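Local coordinates for protein formylmethanofuran--tetrahydromethanopterin formyltransferase (Methanosarcina barkeri, PDB 1M5S) that catalyses the reversible transfer of a formyl group from formylmethanofuran to tetrahydromethanopterin, a step in methanogenesis from carbon dioxide, at residues 41-44 against 50-53. Sequence-based numbering, arbitrary orientation.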
ATOM      1  N   THR A  41     -11.311  -6.023  12.384  1.00 22.84           N
ATOM      2  CA  THR A  41     -12.166  -6.921  11.608  1.00 20.05           C
ATOM      3  C   THR A  41     -11.424  -8.164  11.132  1.00 21.09           C
ATOM      4  O   THR A  41     -11.946  -8.933  10.329  1.00 22.25           O
ATOM      5  CB  THR A  41     -12.767  -6.213  10.379  1.00 22.06           C
ATOM      6  OG1 THR A  41     -11.711  -5.674   9.575  1.00 25.00           O
ATOM      7  CG2 THR A  41     -13.711  -5.093  10.807  1.00 23.66           C
ATOM      8  N   GLY A  42     -10.212  -8.364  11.647  1.00 16.81           N
ATOM      9  CA  GLY A  42      -9.469  -9.582  11.372  1.00 23.98           C
ATOM     10  C   GLY A  42      -9.966 -10.735  12.221  1.00 24.92           C
ATOM     11  O   GLY A  42     -10.773 -10.539  13.129  1.00 23.21           O
ATOM     12  N   PHE A  43      -9.462 -11.938  11.941  1.00 31.28           N
ATOM     13  CA  PHE A  43      -9.932 -13.163  12.594  1.00 28.73           C
ATOM     14  C   PHE A  43     -11.466 -13.219  12.646  1.00 31.60           C
ATOM     15  O   PHE A  43     -12.063 -13.465  13.693  1.00 32.03           O
ATOM     16  CB  PHE A  43      -9.331 -13.264  14.006  1.00 35.39           C
ATOM     17  CG  PHE A  43      -9.533 -14.609  14.667  1.00 38.36           C
ATOM     18  CD1 PHE A  43      -9.658 -15.764  13.902  1.00 38.36           C
ATOM     19  CD2 PHE A  43      -9.572 -14.717  16.053  1.00 34.73           C
ATOM     20  CE1 PHE A  43      -9.818 -17.010  14.508  1.00 39.90           C
ATOM     21  CE2 PHE A  43      -9.730 -15.962  16.670  1.00 43.85           C
ATOM     22  CZ  PHE A  43      -9.854 -17.110  15.890  1.00 43.81           C
ATOM     23  N   ALA A  44     -12.098 -12.952  11.506  1.00 24.72           N
ATOM     24  CA  ALA A  44     -13.567 -12.894  11.424  1.00 23.83           C
ATOM     25  C   ALA A  44     -14.048 -13.095   9.983  1.00 18.78           C
ATOM     26  O   ALA A  44     -14.652 -12.198   9.378  1.00 26.60           O
ATOM     27  CB  ALA A  44     -14.059 -11.526  11.904  1.00 25.98           C
ATOM     28  N   CYS A  50     -15.126 -18.571  13.644  1.00 47.63           N
ATOM     29  CA  CYS A  50     -14.458 -17.341  14.063  1.00 44.86           C
ATOM     30  C   CYS A  50     -15.344 -16.626  15.081  1.00 41.76           C
ATOM     31  O   CYS A  50     -16.567 -16.824  15.081  1.00 40.82           O
ATOM     32  CB  CYS A  50     -14.226 -16.418  12.859  1.00 42.12           C
ATOM     33  SG  CYS A  50     -12.874 -16.909  11.748  1.00 37.85           S
ATOM     34  N   PRO A  51     -14.741 -15.794  15.950  1.00 39.51           N
ATOM     35  CA  PRO A  51     -15.519 -14.997  16.918  1.00 38.92           C
ATOM     36  C   PRO A  51     -16.636 -14.162  16.276  1.00 39.25           C
ATOM     37  O   PRO A  51     -17.675 -13.915  16.898  1.00 41.56           O
ATOM     38  CB  PRO A  51     -14.466 -14.120  17.598  1.00 35.22           C
ATOM     39  CG  PRO A  51     -13.201 -14.932  17.511  1.00 34.79           C
ATOM     40  CD  PRO A  51     -13.287 -15.665  16.186  1.00 36.61           C
ATOM     41  N   ALA A  52     -16.422 -13.711  15.043  1.00 34.28           N
ATOM     42  CA  ALA A  52     -17.434 -12.943  14.322  1.00 30.33           C
ATOM     43  C   ALA A  52     -17.221 -13.019  12.818  1.00 21.84           C
ATOM     44  O   ALA A  52     -16.325 -13.719  12.335  1.00 27.31           O
ATOM     45  CB  ALA A  52     -17.416 -11.483  14.776  1.00 32.61           C
ATOM     46  N   GLU A  53     -18.131 -12.387  12.085  1.00 25.37           N
ATOM     47  CA  GLU A  53     -17.936 -12.121  10.667  1.00 29.42           C
ATOM     48  C   GLU A  53     -17.831 -10.616  10.500  1.00 24.17           C
ATOM     49  O   GLU A  53     -18.765  -9.885  10.824  1.00 26.60           O
ATOM     50  CB  GLU A  53     -19.120 -12.645   9.854  1.00 32.08           C
ATOM     51  CG  GLU A  53     -18.881 -13.993   9.204  1.00 37.70           C
ATOM     52  CD  GLU A  53     -20.165 -14.632   8.680  1.00 32.16           C
ATOM     53  OE1 GLU A  53     -21.010 -13.909   8.107  1.00 38.28           O
ATOM     54  OE2 GLU A  53     -20.329 -15.861   8.855  1.00 40.44           O
TER
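One face of the F43 ring is met by CD of P51: it lies 3.7 Å from the ring centroid and 16° off the ring normal, the geometry of a CH-pi contact. CD sits nearer the rim than the middle, its closest ring atom being CE2 of F43 at 3.6 Å, and CG of P51 continues outward past the rim, near CE2 and CD2. The two side chains cross at about a right angle. C50 comes to the ring obliquely, SG standing 4.9 Å from the F43 centroid and 51° off the normal, a sulfur-aromatic contact whose shortest approach is to CD1. F43 holds its CG anti to the backbone N (chi1 -169°), which carries the ring out toward C50 and P51, although its first side-chain bond does not aim at them. CD of P51 also lies 3.5 Å from O of F43, making the proline a neighbour of both ring and carbonyl.

Both segments belong to the loop joining helix 30-41 to strand 53-60 in this alpha/beta sandwich, so the contact closes the loop upon itself. Where it narrows, CA of A44 is 3.0 Å from O of A52, evidence of tight packing around a buried carbonyl oxygen that has no polar partner in the model. One residue on, CA of E53 approaches O of A44 at 3.5 Å, a CA-H...O contact at the entry to the strand.

Replacing F43 with an alanine would probably leave CD of P51 and SG of C50 without their aromatic partner and open a gap beside the proline. R91 of the same chain hydrogen-bonds the carbonyl oxygens of G42 and F43, while R91 of a second subunit makes a cation-pi contact with the F43 ring.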